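Long-range contacts in terminal oxygenase component of carbazole 1,9a-dioxygenase (Nocardioides aromaticivorans, PDB 3GCF), which serves as the oxygenase component of carbazole 1,9a-dioxygenase, a Rieske non-heme iron enzyme that probably adds both atoms of dioxygen to the aromatic ring of carbazole: residues Ala27-Asp32 with Ile293-His298; Glu162-Leu167 with Val303-Val308; Arg194-Val199 with His331-Asp336. All coordinates share one frame; numbering follows the deposited sequence.

Contact 1 (Ala27-Asp32 with Ile293-His298)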
loop_
_atom_site.group_PDB
_atom_site.type_symbol
_atom_site.label_atom_id
_atom_site.label_comp_id
_atom_site.label_asym_id
_atom_site.label_seq_id
_atom_site.Cartn_x
_atom_site.Cartn_y
_atom_site.Cartn_z
ATOM N N ALA A 27 25.189 -4.407 1.096
ATOM C CA ALA A 27 24.571 -5.029 2.263
ATOM C C ALA A 27 23.255 -4.375 2.674
ATOM O O ALA A 27 23.041 -4.045 3.839
ATOM C CB ALA A 27 25.557 -5.017 3.430
ATOM N N THR A 28 22.370 -4.200 1.705
ATOM C CA THR A 28 21.072 -3.594 1.950
ATOM C C THR A 28 20.316 -4.329 3.051
ATOM O O THR A 28 19.607 -3.719 3.848
ATOM C CB THR A 28 20.209 -3.635 0.676
ATOM O OG1 THR A 28 20.936 -3.051 -0.411
ATOM C CG2 THR A 28 18.921 -2.866 0.882
ATOM N N LEU A 29 20.479 -5.644 3.093
ATOM C CA LEU A 29 19.782 -6.470 4.067
ATOM C C LEU A 29 20.682 -6.883 5.231
ATOM O O LEU A 29 20.359 -7.809 5.975
ATOM C CB LEU A 29 19.203 -7.699 3.348
ATOM C CG LEU A 29 17.925 -8.380 3.848
ATOM C CD1 LEU A 29 16.864 -7.350 4.189
ATOM C CD2 LEU A 29 17.410 -9.331 2.764
ATOM N N GLY A 30 21.813 -6.193 5.377
ATOM C CA GLY A 30 22.721 -6.468 6.480
ATOM C C GLY A 30 23.922 -7.352 6.203
ATOM O O GLY A 30 24.084 -7.894 5.108
ATOM N N PHE A 31 24.780 -7.481 7.210
ATOM C CA PHE A 31 25.962 -8.324 7.113
ATOM C C PHE A 31 25.646 -9.617 7.842
ATOM O O PHE A 31 25.379 -9.608 9.045
ATOM C CB PHE A 31 27.171 -7.656 7.776
ATOM C CG PHE A 31 27.783 -6.550 6.961
ATOM C CD1 PHE A 31 28.375 -6.819 5.730
ATOM C CD2 PHE A 31 27.766 -5.240 7.418
ATOM C CE1 PHE A 31 28.941 -5.794 4.964
ATOM C CE2 PHE A 31 28.330 -4.209 6.661
ATOM C CZ PHE A 31 28.918 -4.490 5.430
ATOM N N ASP A 32 25.649 -10.734 7.122
ATOM C CA ASP A 32 25.367 -12.002 7.775
ATOM C C ASP A 32 26.679 -12.700 8.138
ATOM O O ASP A 32 27.769 -12.180 7.856
ATOM C CB ASP A 32 24.447 -12.878 6.911
ATOM C CG ASP A 32 25.054 -13.248 5.574
ATOM O OD1 ASP A 32 25.796 -12.431 4.994
ATOM O OD2 ASP A 32 24.764 -14.361 5.093
ATOM N N ILE A 293 15.416 -5.838 9.251
ATOM C CA ILE A 293 14.212 -6.656 9.263
ATOM C C ILE A 293 13.993 -6.967 7.789
ATOM O O ILE A 293 13.893 -8.126 7.389
ATOM C CB ILE A 293 13.008 -5.884 9.824
ATOM C CG1 ILE A 293 13.174 -5.706 11.337
ATOM C CG2 ILE A 293 11.711 -6.623 9.498
ATOM C CD1 ILE A 293 12.148 -4.794 11.975
ATOM N N SER A 294 13.952 -5.910 6.988
ATOM C CA SER A 294 13.789 -6.020 5.547
ATOM C C SER A 294 14.739 -4.994 4.938
ATOM O O SER A 294 15.619 -4.470 5.622
ATOM C CB SER A 294 12.350 -5.707 5.136
ATOM O OG SER A 294 12.022 -4.360 5.427
ATOM N N GLU A 295 14.569 -4.704 3.658
ATOM C CA GLU A 295 15.434 -3.737 3.002
ATOM C C GLU A 295 15.129 -2.311 3.459
ATOM O O GLU A 295 15.970 -1.420 3.331
ATOM C CB GLU A 295 15.278 -3.836 1.475
ATOM C CG GLU A 295 15.880 -5.097 0.846
ATOM C CD GLU A 295 14.970 -6.331 0.926
ATOM O OE1 GLU A 295 13.911 -6.286 1.603
ATOM O OE2 GLU A 295 15.328 -7.356 0.302
ATOM N N THR A 296 13.937 -2.100 4.007
ATOM C CA THR A 296 13.528 -0.763 4.436
ATOM C C THR A 296 13.164 -0.644 5.914
ATOM O O THR A 296 12.617 0.377 6.339
ATOM C CB THR A 296 12.305 -0.285 3.619
ATOM O OG1 THR A 296 11.155 -1.057 3.989
ATOM C CG2 THR A 296 12.553 -0.466 2.123
ATOM N N GLN A 297 13.471 -1.671 6.702
ATOM C CA GLN A 297 13.126 -1.653 8.119
ATOM C C GLN A 297 14.194 -2.296 8.990
ATOM O O GLN A 297 14.957 -3.142 8.524
ATOM C CB GLN A 297 11.800 -2.394 8.332
ATOM C CG GLN A 297 10.655 -1.908 7.451
ATOM C CD GLN A 297 9.463 -2.863 7.446
ATOM O OE1 GLN A 297 9.577 -4.015 7.028
ATOM N NE2 GLN A 297 8.316 -2.383 7.911
ATOM N N HIS A 298 14.264 -1.883 10.254
ATOM C CA HIS A 298 15.218 -2.489 11.170
ATOM C C HIS A 298 14.686 -2.498 12.586
ATOM O O HIS A 298 13.752 -1.763 12.915
ATOM C CB HIS A 298 16.600 -1.802 11.120
ATOM C CG HIS A 298 16.628 -0.409 11.666
ATOM N ND1 HIS A 298 16.315 0.698 10.906
ATOM C CD2 HIS A 298 17.004 0.065 12.879
ATOM C CE1 HIS A 298 16.502 1.793 11.623
ATOM N NE2 HIS A 298 16.921 1.437 12.824
#
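Leu-29 reaches Ile293-His298 with one branch of its fork: CD1 lies 3.3 Å from C of Ser-294, against the peptide that joins this serine to Glu-295. Its other methyl, CD2, is 3.8 Å from OE2 of Glu-295, so the leucine meets backbone and acid. Thr-28 adds its methyl, CG2, which sits 3.8 Å from CG of Glu-295, the two side chains crossing at about a right angle. The bend at chi2 (82°) turns the Glu-295 carboxylate toward Leu-29, while its CB and CG meet the threonine methyl.

Behind these side chains, a type I turn from Ala-27 to Gly-30 presents Thr-28 and Leu-29 at its two corners; Gly-30, with phi at 98°, suits the turn's exit. In the other loop Ser-294 makes an ST turn, its OG accepting from Thr-296 N at 3.3 Å and donating to OE1 of Gln-297. Asn-176 ties the two loops together, its ND2 bonding to the carbonyls of Thr-28 and Glu-295.

The turn after helix 22-26 thus packs on the connection between strands 285-292 and 298-307 of the catalytic-domain sheet. Without a direct hydrogen bond, the contact rests on van der Waals packing, and a third residue supplies the polar link.

Contact 2 (Glu162-Leu167 with Val303-Val308); sequences EDTHLL and VLQRKV
Leu-166 and Gln-305 stand side by side as a non-hydrogen-bonded pair, pointing the same way from two antiparallel strands, with Leu-166 CG 3.8 Å from Gln-305 CB. The leucine also leans across Val-303, whose CG1 is 3.7 Å from Leu-166 CB; branched aliphatic groups suit this buried end of the pairing. Gln-305 starts with CG anti to the backbone N (chi1 175°) and runs on extended, which carries its amide obliquely across to Thr-164. There NE2 donates to Thr-164 OG1 at 3.0 Å, a bent bond (143° at the hydrogen) with the hydroxyl tilted from the amide plane. The amide is held further by Tyr-287 at OE1 and the carbonyl of Gly-158 at NE2, while Thr-164 OG1 also bonds to the carbonyl of Asp-161. A glutamine suits the buried position because donor and acceptor are both engaged.

Extended Lys-307 passes obliquely by Asp-163, but the nearest approach is CE to OD2 at 3.1 Å; NZ stays 4.0 Å from OD2, too far for a salt bridge. Paired backbone bonds join His-165 with Arg-306 and Leu-167 with Leu-304, and Val-308 N extends the pairing to Asp-163 O at 2.9 Å.

Strand 164-173 is one edge of the seven-stranded antiparallel sheet within this chain, that of the Bet v 1-like catalytic domain, with 298-307 beside it. Helix 311-331 packs on the face of His-165 and Leu-167, touching them through Val-314, Glu-318 and Phe-317, and Arg-306 there forms a salt bridge with Glu-320.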
loop_
_atom_site.group_PDB
_atom_site.type_symbol
_atom_site.label_atom_id
_atom_site.label_comp_id
_atom_site.label_asym_id
_atom_site.label_seq_id
_atom_site.Cartn_x
_atom_site.Cartn_y
_atom_site.Cartn_z
ATOM N N GLU A 162 31.336 -9.079 33.205
ATOM C CA GLU A 162 30.649 -9.881 34.208
ATOM C C GLU A 162 30.179 -9.105 35.435
ATOM O O GLU A 162 29.247 -9.530 36.118
ATOM C CB GLU A 162 31.553 -11.038 34.664
ATOM C CG GLU A 162 32.460 -11.598 33.567
ATOM C CD GLU A 162 33.854 -10.954 33.557
ATOM O OE1 GLU A 162 34.698 -11.357 34.395
ATOM O OE2 GLU A 162 34.104 -10.047 32.725
ATOM N N ASP A 163 30.818 -7.976 35.719
ATOM C CA ASP A 163 30.453 -7.177 36.886
ATOM C C ASP A 163 29.441 -6.087 36.539
ATOM O O ASP A 163 29.409 -5.021 37.161
ATOM C CB ASP A 163 31.709 -6.553 37.502
ATOM C CG ASP A 163 32.387 -5.569 36.568
ATOM O OD1 ASP A 163 32.218 -5.701 35.335
ATOM O OD2 ASP A 163 33.101 -4.670 37.066
ATOM N N THR A 164 28.608 -6.366 35.543
ATOM C CA THR A 164 27.592 -5.414 35.120
ATOM C C THR A 164 26.267 -6.127 34.897
ATOM O O THR A 164 26.204 -7.356 34.865
ATOM C CB THR A 164 27.982 -4.725 33.795
ATOM O OG1 THR A 164 28.028 -5.705 32.744
ATOM C CG2 THR A 164 29.349 -4.046 33.919
ATOM N N HIS A 165 25.210 -5.339 34.757
ATOM C CA HIS A 165 23.888 -5.871 34.485
ATOM C C HIS A 165 23.328 -5.010 33.363
ATOM O O HIS A 165 23.599 -3.807 33.307
ATOM C CB HIS A 165 22.984 -5.775 35.711
ATOM C CG HIS A 165 21.750 -6.612 35.597
ATOM N ND1 HIS A 165 21.777 -7.987 35.689
ATOM C CD2 HIS A 165 20.462 -6.276 35.348
ATOM C CE1 HIS A 165 20.557 -8.462 35.501
ATOM N NE2 HIS A 165 19.743 -7.445 35.292
ATOM N N LEU A 166 22.561 -5.618 32.465
ATOM C CA LEU A 166 21.999 -4.883 31.341
ATOM C C LEU A 166 20.489 -5.003 31.248
ATOM O O LEU A 166 19.907 -6.029 31.594
ATOM C CB LEU A 166 22.633 -5.353 30.024
ATOM C CG LEU A 166 24.097 -4.963 29.793
ATOM C CD1 LEU A 166 24.997 -5.709 30.771
ATOM C CD2 LEU A 166 24.494 -5.279 28.356
ATOM N N LEU A 167 19.866 -3.929 30.776
ATOM C CA LEU A 167 18.422 -3.862 30.608
ATOM C C LEU A 167 18.155 -3.031 29.362
ATOM O O LEU A 167 18.820 -2.021 29.132
ATOM C CB LEU A 167 17.782 -3.194 31.824
ATOM C CG LEU A 167 17.937 -3.953 33.144
ATOM C CD1 LEU A 167 17.584 -3.033 34.301
ATOM C CD2 LEU A 167 17.053 -5.201 33.138
ATOM N N VAL A 303 20.185 -0.842 24.882
ATOM C CA VAL A 303 20.525 -1.597 26.085
ATOM C C VAL A 303 21.429 -0.793 27.001
ATOM O O VAL A 303 22.499 -0.331 26.596
ATOM C CB VAL A 303 21.236 -2.926 25.732
ATOM C CG1 VAL A 303 21.304 -3.827 26.962
ATOM C CG2 VAL A 303 20.499 -3.629 24.602
ATOM N N LEU A 304 20.994 -0.631 28.244
ATOM C CA LEU A 304 21.756 0.125 29.223
ATOM C C LEU A 304 22.548 -0.808 30.130
ATOM O O LEU A 304 22.029 -1.818 30.605
ATOM C CB LEU A 304 20.810 1.003 30.046
ATOM C CG LEU A 304 20.004 2.015 29.216
ATOM C CD1 LEU A 304 19.203 2.913 30.146
ATOM C CD2 LEU A 304 20.939 2.853 28.351
ATOM N N GLN A 305 23.811 -0.462 30.357
ATOM C CA GLN A 305 24.704 -1.264 31.184
ATOM C C GLN A 305 25.135 -0.539 32.451
ATOM O O GLN A 305 25.665 0.571 32.402
ATOM C CB GLN A 305 25.941 -1.652 30.380
ATOM C CG GLN A 305 27.011 -2.389 31.170
ATOM C CD GLN A 305 28.194 -2.762 30.298
ATOM O OE1 GLN A 305 28.779 -1.904 29.640
ATOM N NE2 GLN A 305 28.546 -4.039 30.281
ATOM N N ARG A 306 24.914 -1.193 33.584
ATOM C CA ARG A 306 25.263 -0.644 34.884
ATOM C C ARG A 306 26.205 -1.587 35.633
ATOM O O ARG A 306 25.978 -2.794 35.683
ATOM C CB ARG A 306 23.986 -0.437 35.700
ATOM C CG ARG A 306 24.203 -0.228 37.192
ATOM C CD ARG A 306 24.985 1.037 37.473
ATOM N NE ARG A 306 24.234 2.248 37.159
ATOM C CZ ARG A 306 23.165 2.663 37.836
ATOM N NH1 ARG A 306 22.720 1.957 38.865
ATOM N NH2 ARG A 306 22.555 3.796 37.501
ATOM N N LYS A 307 27.265 -1.037 36.209
ATOM C CA LYS A 307 28.204 -1.850 36.977
ATOM C C LYS A 307 27.507 -2.191 38.295
ATOM O O LYS A 307 26.895 -1.321 38.917
ATOM C CB LYS A 307 29.493 -1.063 37.242
ATOM C CG LYS A 307 30.625 -1.894 37.837
ATOM C CD LYS A 307 31.915 -1.089 37.951
ATOM C CE LYS A 307 33.040 -1.937 38.537
ATOM N NZ LYS A 307 34.331 -1.190 38.666
ATOM N N VAL A 308 27.580 -3.451 38.708
ATOM C CA VAL A 308 26.943 -3.884 39.949
ATOM C C VAL A 308 27.881 -4.733 40.803
ATOM O O VAL A 308 28.783 -5.390 40.287
ATOM C CB VAL A 308 25.666 -4.709 39.671
ATOM C CG1 VAL A 308 24.653 -3.866 38.920
ATOM C CG2 VAL A 308 26.017 -5.960 38.876
#

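Contact 3 (Arg194-Val199 with His331-Asp336)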
loop_
_atom_site.group_PDB
_atom_site.type_symbol
_atom_site.label_atom_id
_atom_site.label_comp_id
_atom_site.label_asym_id
_atom_site.label_seq_id
_atom_site.Cartn_x
_atom_site.Cartn_y
_atom_site.Cartn_z
ATOM N N ARG A 194 18.528 18.854 21.378
ATOM C CA ARG A 194 18.657 19.985 22.301
ATOM C C ARG A 194 17.448 20.291 23.180
ATOM O O ARG A 194 17.604 20.783 24.303
ATOM C CB ARG A 194 19.055 21.252 21.524
ATOM C CG ARG A 194 17.964 21.794 20.610
ATOM C CD ARG A 194 18.471 22.924 19.721
ATOM N NE ARG A 194 17.398 23.483 18.907
ATOM C CZ ARG A 194 16.832 22.865 17.876
ATOM N NH1 ARG A 194 17.241 21.656 17.512
ATOM N NH2 ARG A 194 15.834 23.447 17.227
ATOM N N ASN A 195 16.248 20.011 22.685
ATOM C CA ASN A 195 15.038 20.299 23.455
ATOM C C ASN A 195 14.411 19.093 24.152
ATOM O O ASN A 195 13.311 19.189 24.689
ATOM C CB ASN A 195 13.997 20.979 22.558
ATOM C CG ASN A 195 14.412 22.387 22.150
ATOM O OD1 ASN A 195 14.196 22.806 21.010
ATOM N ND2 ASN A 195 15.003 23.124 23.084
ATOM N N SER A 196 15.100 17.960 24.144
ATOM C CA SER A 196 14.582 16.775 24.819
ATOM C C SER A 196 14.495 17.077 26.308
ATOM O O SER A 196 15.416 17.668 26.879
ATOM C CB SER A 196 15.517 15.581 24.615
ATOM O OG SER A 196 15.210 14.532 25.524
ATOM N N PRO A 197 13.383 16.693 26.957
ATOM C CA PRO A 197 13.229 16.945 28.394
ATOM C C PRO A 197 14.303 16.241 29.232
ATOM O O PRO A 197 14.487 16.555 30.410
ATOM C CB PRO A 197 11.811 16.437 28.695
ATOM C CG PRO A 197 11.574 15.403 27.623
ATOM C CD PRO A 197 12.173 16.060 26.399
ATOM N N TRP A 198 15.016 15.297 28.624
ATOM C CA TRP A 198 16.071 14.584 29.336
ATOM C C TRP A 198 17.292 15.481 29.561
ATOM O O TRP A 198 18.043 15.284 30.517
ATOM C CB TRP A 198 16.486 13.323 28.567
ATOM C CG TRP A 198 17.505 12.485 29.299
ATOM C CD1 TRP A 198 18.781 12.203 28.893
ATOM C CD2 TRP A 198 17.337 11.837 30.570
ATOM N NE1 TRP A 198 19.413 11.424 29.828
ATOM C CE2 TRP A 198 18.553 11.182 30.867
ATOM C CE3 TRP A 198 16.275 11.747 31.488
ATOM C CZ2 TRP A 198 18.742 10.444 32.045
ATOM C CZ3 TRP A 198 16.462 11.012 32.665
ATOM C CH2 TRP A 198 17.688 10.372 32.930
ATOM N N VAL A 199 17.493 16.468 28.691
ATOM C CA VAL A 199 18.634 17.363 28.841
ATOM C C VAL A 199 18.576 18.071 30.191
ATOM O O VAL A 199 19.512 17.973 30.988
ATOM C CB VAL A 199 18.704 18.399 27.689
ATOM C CG1 VAL A 199 19.741 19.470 28.004
ATOM C CG2 VAL A 199 19.087 17.693 26.393
ATOM N N HIS A 331 13.173 6.700 25.674
ATOM C CA HIS A 331 12.078 7.281 24.903
ATOM C C HIS A 331 12.230 8.805 24.881
ATOM O O HIS A 331 12.334 9.413 23.811
ATOM C CB HIS A 331 10.711 6.919 25.504
ATOM C CG HIS A 331 10.292 5.507 25.236
ATOM N ND1 HIS A 331 10.109 5.015 23.961
ATOM C CD2 HIS A 331 10.081 4.465 26.075
ATOM C CE1 HIS A 331 9.809 3.730 24.024
ATOM N NE2 HIS A 331 9.787 3.371 25.296
ATOM N N GLY A 332 12.258 9.407 26.069
ATOM C CA GLY A 332 12.363 10.854 26.190
ATOM C C GLY A 332 13.504 11.505 25.430
ATOM O O GLY A 332 13.392 12.655 25.000
ATOM N N PHE A 333 14.609 10.787 25.274
ATOM C CA PHE A 333 15.744 11.333 24.550
ATOM C C PHE A 333 15.837 10.770 23.136
ATOM O O PHE A 333 15.928 11.524 22.168
ATOM C CB PHE A 333 17.059 11.039 25.284
ATOM C CG PHE A 333 18.265 11.665 24.631
ATOM C CD1 PHE A 333 18.640 12.975 24.932
ATOM C CD2 PHE A 333 18.997 10.962 23.672
ATOM C CE1 PHE A 333 19.724 13.577 24.287
ATOM C CE2 PHE A 333 20.084 11.555 23.018
ATOM C CZ PHE A 333 20.447 12.867 23.327
ATOM N N ASN A 334 15.789 9.443 23.020
ATOM C CA ASN A 334 15.933 8.777 21.729
ATOM C C ASN A 334 14.742 8.671 20.772
ATOM O O ASN A 334 14.943 8.385 19.589
ATOM C CB ASN A 334 16.513 7.379 21.938
ATOM C CG ASN A 334 17.983 7.404 22.323
ATOM O OD1 ASN A 334 18.356 6.935 23.392
ATOM N ND2 ASN A 334 18.826 7.950 21.443
ATOM N N ASP A 335 13.519 8.889 21.243
ATOM C CA ASP A 335 12.375 8.773 20.342
ATOM C C ASP A 335 12.546 9.578 19.054
ATOM O O ASP A 335 12.188 9.100 17.975
ATOM C CB ASP A 335 11.073 9.186 21.040
ATOM C CG ASP A 335 10.524 8.090 21.936
ATOM O OD1 ASP A 335 10.978 6.929 21.820
ATOM O OD2 ASP A 335 9.626 8.388 22.749
ATOM N N ASP A 336 13.098 10.784 19.155
ATOM C CA ASP A 336 13.301 11.614 17.967
ATOM C C ASP A 336 14.213 10.969 16.936
ATOM O O ASP A 336 14.106 11.263 15.748
ATOM C CB ASP A 336 13.870 12.985 18.341
ATOM C CG ASP A 336 12.844 13.877 19.008
ATOM O OD1 ASP A 336 11.660 13.806 18.621
ATOM O OD2 ASP A 336 13.221 14.658 19.908
#
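Ser-196 donates its hydroxyl to the carbonyl of Gly-332, OG to O 2.7 Å, the one hydrogen bond between the two segments. The hydroxyl oxygen lies above the carbonyl plane of Gly-332, 42° out of it. With OG anti to the backbone N (chi1 165°), the same atom also accepts from Trp-198 N at 3.2 Å, capping helix 197-201. A serine suits this N-cap because its short hydroxyl can serve the helix end and the facing loop together, and the proline after it fits the first turn, where no backbone donor is needed.

Van der Waals contacts follow. CD1 of Trp-198 comes 4.0 Å from CD1 of Phe-333; the phenylalanine atom lies at the indole edge, near its plane, and the two side chains cross at about a right angle. Ser-196 OG is 3.8 Å from Phe-333 CD1. Gly-332 brings its backbone close to Pro-197, whose CD is 3.9 Å from the glycine O.

Further polar bonds steady both segments. Trp-198 NE1 bonds to the carbonyl of Pro-280. His-331 ND1 donates to the syn lone pair of Asp-335 OD1 at 3.0 Å, nearly in the imidazole plane, and Arg-171 forms a salt bridge with that oxygen. Asn-334 ND2 bonds to OD2 of Asp-337, an iron ligand, and so may help to position it.

The contact borders the mononuclear iron site, where His-189, His-193 and Asp-337 bind iron in the two-histidine, one-carboxylate arrangement of Rieske oxygenases. The side chain of Phe-333 is about 5 Å from the iron and its ring meets that of His-193, consistent with a second-shell place.

In the fold
Starting from the N terminus, Ala27-Asp32 precedes the Rieske cluster-binding residues and is joined by contact 1 to the loop before strand 298-307, tying the N-terminal segment to the catalytic sheet across 260 residues, the longest loop. Glu162-Leu167 then opens the loop of contact 2 and Arg194-Val199 that of contact 3, before the chain returns through 293-298, 303-308 and 331-336 in the same order. All three loops therefore cross, none enclosing another. Strand 298-307 is shared: contact 1 meets the turn leading into it and contact 2 its far end, with centres 28 Å apart. Contact 3 joins the short helix 197-201 to the link between helices 311-331 and 335-350, beside the iron.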